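Local coordinates for protein fimbrial subunit type 1 (Actinomyces oris, PDB 3UXF) that forms the major subunit of the type 1 fimbriae, the adhesive surface fibres of this Gram-positive oral bacterium, at residues V379-K384 with T390-D395; D437-E442 with P464-A469. One frame throughout, in Å; residues are numbered along the deposited sequence.

Contact 1 (V379-K384 with T390-D395); sequences VYECTK and TLRDSD. With CA (calcium ion), chain C.
L391 lies across the ring of Y380, its CD1 3.8 Å from the ring centroid and only 6° off the normal, a CH-pi contact in which a leucine methyl fits the flat tyrosine face. L391 stands opposite C382, its non-hydrogen-bonded partner, and leans over Y380 two residues along that strand; its CD2 also reaches C382 CB. C382 ties this packed side to the next strand through its disulfide to C446. At T383 and T390, a hydrogen-bonded pair, the backbones bond both ways, and R392 N adds a bond to E381 O.

The R392 side is looser and wetter. Its chain leaves with CG anti to the backbone N (chi1 -162°) and bends at chi3, bringing the guanidinium over the C382 backbone. NH2 gives a 3.0 Å bond to T383 OG1, lying in the guanidinium plane, and also bonds E442 O. E381 OE1 stays 4.1 Å from R392 NH1, and a water joins the two. Another water links E381 N, R392 O and S394 OG where the strands part.

Beyond, D393, an aspartate with two oxygens to offer, holds calcium through both, and D395 through its carbonyl O; T398, T400 and D402 complete the site. An Asx turn links D395 N to D393 OD1. Apolar packing and a disulfide hold the strands, while the oxygen ligands probably make the chain's course beyond the hairpin depend on calcium.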
loop_
_atom_site.group_PDB
_atom_site.type_symbol
_atom_site.label_atom_id
_atom_site.label_comp_id
_atom_site.label_asym_id
_atom_site.label_seq_id
_atom_site.Cartn_x
_atom_site.Cartn_y
_atom_site.Cartn_z
ATOM N N VAL A 379 9.433 9.651 30.531
ATOM C CA VAL A 379 9.331 8.349 29.840
ATOM C C VAL A 379 10.457 8.204 28.832
ATOM O O VAL A 379 10.802 9.175 28.131
ATOM C CB VAL A 379 7.994 8.225 29.067
ATOM C CG1 VAL A 379 7.831 6.800 28.488
ATOM C CG2 VAL A 379 6.790 8.606 29.978
ATOM N N TYR A 380 11.029 6.998 28.737
ATOM C CA TYR A 380 12.061 6.713 27.746
ATOM C C TYR A 380 11.697 5.437 26.977
ATOM O O TYR A 380 10.939 4.602 27.477
ATOM C CB TYR A 380 13.408 6.441 28.446
ATOM C CG TYR A 380 13.972 7.630 29.201
ATOM C CD1 TYR A 380 13.451 7.984 30.432
ATOM C CD2 TYR A 380 15.051 8.361 28.694
ATOM C CE1 TYR A 380 13.961 9.060 31.145
ATOM C CE2 TYR A 380 15.561 9.468 29.395
ATOM C CZ TYR A 380 15.009 9.795 30.605
ATOM O OH TYR A 380 15.526 10.862 31.317
ATOM N N GLU A 381 12.289 5.282 25.793
ATOM C CA GLU A 381 12.429 3.935 25.249
ATOM C C GLU A 381 13.578 3.289 26.009
ATOM O O GLU A 381 14.510 3.983 26.397
ATOM C CB GLU A 381 12.685 3.962 23.754
ATOM C CG GLU A 381 11.397 4.301 22.979
ATOM C CD GLU A 381 11.570 4.355 21.473
ATOM O OE1 GLU A 381 12.636 4.747 20.970
ATOM O OE2 GLU A 381 10.615 4.003 20.776
ATOM N N CYS A 382 13.499 1.991 26.290
ATOM C CA CYS A 382 14.567 1.373 27.095
ATOM C C CYS A 382 14.671 -0.099 26.803
ATOM O O CYS A 382 13.767 -0.712 26.247
ATOM C CB CYS A 382 14.337 1.558 28.597
ATOM S SG CYS A 382 12.793 0.745 29.138
ATOM N N THR A 383 15.802 -0.653 27.228
ATOM C CA THR A 383 16.034 -2.076 27.139
ATOM C C THR A 383 15.965 -2.606 28.560
ATOM O O THR A 383 16.687 -2.117 29.453
ATOM C CB THR A 383 17.430 -2.304 26.597
ATOM O OG1 THR A 383 17.492 -1.814 25.253
ATOM C CG2 THR A 383 17.748 -3.819 26.618
ATOM N N LYS A 384 15.068 -3.554 28.800
ATOM C CA LYS A 384 14.937 -4.188 30.111
ATOM C C LYS A 384 16.156 -5.066 30.303
ATOM O O LYS A 384 16.596 -5.755 29.370
ATOM C CB LYS A 384 13.667 -5.036 30.134
ATOM C CG LYS A 384 13.351 -5.773 31.415
ATOM C CD LYS A 384 11.973 -6.390 31.269
ATOM C CE LYS A 384 11.825 -7.681 32.031
ATOM N NZ LYS A 384 11.740 -7.432 33.481
ATOM N N THR A 390 18.212 -0.135 30.764
ATOM C CA THR A 390 19.099 0.840 30.163
ATOM C C THR A 390 18.264 1.845 29.347
ATOM O O THR A 390 17.604 1.481 28.363
ATOM C CB THR A 390 20.079 0.152 29.222
ATOM O OG1 THR A 390 20.863 -0.792 29.963
ATOM C CG2 THR A 390 21.000 1.162 28.568
ATOM N N LEU A 391 18.292 3.113 29.747
ATOM C CA LEU A 391 17.534 4.140 29.037
ATOM C C LEU A 391 18.169 4.454 27.699
ATOM O O LEU A 391 19.402 4.535 27.578
ATOM C CB LEU A 391 17.463 5.427 29.869
ATOM C CG LEU A 391 16.943 5.253 31.297
ATOM C CD1 LEU A 391 16.928 6.618 31.966
ATOM C CD2 LEU A 391 15.548 4.628 31.240
ATOM N N ARG A 392 17.331 4.614 26.680
ATOM C CA ARG A 392 17.786 5.011 25.351
ATOM C C ARG A 392 17.617 6.540 25.211
ATOM O O ARG A 392 16.605 7.114 25.590
ATOM C CB ARG A 392 16.955 4.219 24.306
ATOM C CG ARG A 392 17.465 4.097 22.862
ATOM C CD ARG A 392 16.689 2.962 22.055
ATOM N NE ARG A 392 16.591 1.695 22.807
ATOM C CZ ARG A 392 15.502 0.915 22.869
ATOM N NH1 ARG A 392 14.397 1.229 22.201
ATOM N NH2 ARG A 392 15.510 -0.187 23.630
ATOM N N ASP A 393 18.611 7.213 24.648
ATOM C CA ASP A 393 18.562 8.648 24.475
ATOM C C ASP A 393 17.577 9.021 23.361
ATOM O O ASP A 393 17.712 8.563 22.233
ATOM C CB ASP A 393 19.984 9.101 24.109
ATOM C CG ASP A 393 20.102 10.598 23.899
ATOM O OD1 ASP A 393 19.140 11.364 24.126
ATOM O OD2 ASP A 393 21.217 11.027 23.530
ATOM N N SER A 394 16.566 9.820 23.673
ATOM C CA SER A 394 15.544 10.170 22.676
ATOM C C SER A 394 16.064 11.092 21.575
ATOM O O SER A 394 15.449 11.190 20.520
ATOM C CB SER A 394 14.363 10.830 23.379
ATOM O OG SER A 394 13.954 9.986 24.467
ATOM N N ASP A 395 17.178 11.773 21.831
ATOM C CA ASP A 395 17.798 12.645 20.825
ATOM C C ASP A 395 19.310 12.434 20.785
ATOM O O ASP A 395 20.059 13.132 21.469
ATOM C CB ASP A 395 17.489 14.122 21.087
ATOM C CG ASP A 395 18.168 15.047 20.081
ATOM O OD1 ASP A 395 18.809 14.534 19.133
ATOM O OD2 ASP A 395 18.062 16.280 20.241
HETATM CA CA CA C . 20.628 13.387 23.771
HETATM O O HOH W 1 14.050 7.279 24.660
HETATM O O HOH W 2 14.012 2.711 19.377
#

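Contact 2 (D437-E442 with P464-A469); sequences DQLTDE and PFRVLA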
loop_
_atom_site.group_PDB
_atom_site.type_symbol
_atom_site.label_atom_id
_atom_site.label_comp_id
_atom_site.label_asym_id
_atom_site.label_seq_id
_atom_site.Cartn_x
_atom_site.Cartn_y
_atom_site.Cartn_z
ATOM N N ASP A 437 5.986 -9.298 15.387
ATOM C CA ASP A 437 5.504 -10.581 15.799
ATOM C C ASP A 437 6.282 -11.052 17.022
ATOM O O ASP A 437 5.668 -11.522 18.007
ATOM C CB ASP A 437 5.670 -11.541 14.594
ATOM C CG ASP A 437 4.982 -12.863 14.804
ATOM O OD1 ASP A 437 5.340 -13.594 15.770
ATOM O OD2 ASP A 437 4.049 -13.139 14.018
ATOM N N GLN A 438 7.592 -10.912 16.962
ATOM C CA GLN A 438 8.416 -11.266 18.119
ATOM C C GLN A 438 8.909 -10.014 18.824
ATOM O O GLN A 438 9.322 -9.041 18.180
ATOM C CB GLN A 438 9.603 -12.141 17.705
ATOM C CG GLN A 438 9.184 -13.417 16.958
ATOM C CD GLN A 438 8.533 -14.401 17.903
ATOM O OE1 GLN A 438 9.238 -14.986 18.731
ATOM N NE2 GLN A 438 7.235 -14.558 17.820
ATOM N N LEU A 439 8.903 -10.044 20.156
ATOM C CA LEU A 439 9.393 -8.939 20.957
ATOM C C LEU A 439 10.603 -9.353 21.741
ATOM O O LEU A 439 10.755 -10.515 22.131
ATOM C CB LEU A 439 8.342 -8.556 21.971
ATOM C CG LEU A 439 7.246 -7.534 21.635
ATOM C CD1 LEU A 439 7.148 -6.971 20.222
ATOM C CD2 LEU A 439 5.913 -7.686 22.417
ATOM N N THR A 440 11.478 -8.390 21.990
ATOM C CA THR A 440 12.663 -8.636 22.774
ATOM C C THR A 440 12.722 -7.666 23.941
ATOM O O THR A 440 11.855 -6.798 24.092
ATOM C CB THR A 440 13.909 -8.410 21.965
ATOM O OG1 THR A 440 14.128 -7.006 21.769
ATOM C CG2 THR A 440 13.800 -9.084 20.578
ATOM N N ASP A 441 13.767 -7.802 24.726
ATOM C CA ASP A 441 13.914 -6.889 25.865
ATOM C C ASP A 441 14.178 -5.461 25.392
ATOM O O ASP A 441 14.141 -4.545 26.218
ATOM C CB ASP A 441 15.049 -7.339 26.786
ATOM C CG ASP A 441 14.660 -8.482 27.656
ATOM O OD1 ASP A 441 13.442 -8.653 27.927
ATOM O OD2 ASP A 441 15.594 -9.210 28.059
ATOM N N GLU A 442 14.448 -5.258 24.100
ATOM C CA GLU A 442 14.631 -3.896 23.610
ATOM C C GLU A 442 13.286 -3.185 23.383
ATOM O O GLU A 442 13.244 -1.957 23.236
ATOM C CB GLU A 442 15.456 -3.860 22.338
ATOM C CG GLU A 442 16.898 -4.284 22.591
ATOM C CD GLU A 442 17.762 -4.150 21.368
ATOM O OE1 GLU A 442 17.229 -4.233 20.237
ATOM O OE2 GLU A 442 18.984 -3.963 21.547
ATOM N N PRO A 464 9.997 -0.568 33.550
ATOM C CA PRO A 464 9.619 -0.917 32.173
ATOM C C PRO A 464 8.151 -1.220 32.081
ATOM O O PRO A 464 7.563 -1.771 33.022
ATOM C CB PRO A 464 10.449 -2.161 31.881
ATOM C CG PRO A 464 11.634 -2.017 32.798
ATOM C CD PRO A 464 11.048 -1.448 34.067
ATOM N N PHE A 465 7.582 -0.898 30.927
ATOM C CA PHE A 465 6.201 -1.254 30.596
ATOM C C PHE A 465 6.032 -1.244 29.100
ATOM O O PHE A 465 6.880 -0.721 28.374
ATOM C CB PHE A 465 5.196 -0.282 31.254
ATOM C CG PHE A 465 5.204 1.101 30.643
ATOM C CD1 PHE A 465 6.132 2.036 31.075
ATOM C CD2 PHE A 465 4.270 1.474 29.664
ATOM C CE1 PHE A 465 6.195 3.320 30.533
ATOM C CE2 PHE A 465 4.323 2.773 29.126
ATOM C CZ PHE A 465 5.269 3.689 29.554
ATOM N N ARG A 466 4.952 -1.858 28.628
ATOM C CA ARG A 466 4.642 -1.890 27.206
ATOM C C ARG A 466 3.249 -1.356 26.963
ATOM O O ARG A 466 2.340 -1.541 27.791
ATOM C CB ARG A 466 4.735 -3.313 26.667
ATOM C CG ARG A 466 6.164 -3.777 26.489
ATOM C CD ARG A 466 6.184 -5.238 26.033
ATOM N NE ARG A 466 7.529 -5.631 25.661
ATOM C CZ ARG A 466 7.955 -6.896 25.638
ATOM N NH1 ARG A 466 7.140 -7.893 25.995
ATOM N NH2 ARG A 466 9.213 -7.160 25.275
ATOM N N VAL A 467 3.086 -0.698 25.816
ATOM C CA VAL A 467 1.777 -0.377 25.278
ATOM C C VAL A 467 1.586 -1.348 24.144
ATOM O O VAL A 467 2.372 -1.385 23.211
ATOM C CB VAL A 467 1.723 1.108 24.787
ATOM C CG1 VAL A 467 0.420 1.375 24.027
ATOM C CG2 VAL A 467 1.833 2.058 25.986
ATOM N N LEU A 468 0.565 -2.202 24.269
ATOM C CA LEU A 468 0.290 -3.196 23.245
ATOM C C LEU A 468 -0.796 -2.779 22.280
ATOM O O LEU A 468 -1.777 -2.147 22.665
ATOM C CB LEU A 468 -0.105 -4.506 23.919
ATOM C CG LEU A 468 0.985 -5.075 24.846
ATOM C CD1 LEU A 468 0.450 -6.368 25.437
ATOM C CD2 LEU A 468 2.319 -5.295 24.112
ATOM N N ALA A 469 -0.611 -3.125 21.017
ATOM C CA ALA A 469 -1.569 -2.805 19.966
ATOM C C ALA A 469 -2.969 -3.258 20.333
ATOM O O ALA A 469 -3.948 -2.575 20.010
ATOM C CB ALA A 469 -1.147 -3.478 18.663
HETATM O O HOH W 3 10.342 -10.223 24.948
#
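The backbones of L439 and R466 keep well apart, their CA atoms 10.6 Å from each other at the nearest point, and so no main-chain bond joins 437-442 to 464-469; side chains span the gap. R466 does most of the reaching. With CG beside its backbone N (chi1 -76°) and the chain extended from CG to NE, it carries its guanidinium to the loop, where L439 comes to meet it from the opposite direction. L439 CD2 lies over one face of the guanidinium, 3.8 Å from R466 NH1 and offset toward the rim, while L439 CB is 3.7 Å from R466 NH2. A leucine suits this place because the flat face of an arginine is poor at hydrogen bonding and accepts apolar cover, leaving the edge to polar partners. At that edge R466 NH2 makes a weak bond to T440 O, 2.9 Å long but bent to 122°.

The loop belongs to the prealbumin-like domain and leads into strand 444-451, against which strand 463-465 pairs antiparallel. R466 just follows that strand and grips the loop's exit more firmly than it does T440: NE bonds D443 O, and the guanidinium makes a cation-pi contact with Y444. T440 in turn shapes the loop, its OG1 accepting from E442 N at 2.9 Å in an ST turn, a role that a short hydroxyl side chain fills readily. On the solvent side, a water accepts from R466 NH2 at 3.3 Å and donates weakly to L439 O.

How the contacts relate
Contact 1 closes before contact 2 opens along the chain, and their centres lie about 13 Å apart in the prealbumin-like domain. One antiparallel sheet serves both: strand 376-385 pairs with 388-391 and with 444-451, and 444-451 pairs in turn with 463-465. The loop 437-442 of contact 2, leading into 444-451, also touches contact 1. D441 O receives a probable hydrogen bond from K384 N, while T383 packs on both D441 and E442. Thus the loop is held by an arginine from each contact, R392 and R466, and so bridges the calcium-bearing hairpin and the chain leaving strand 463-465.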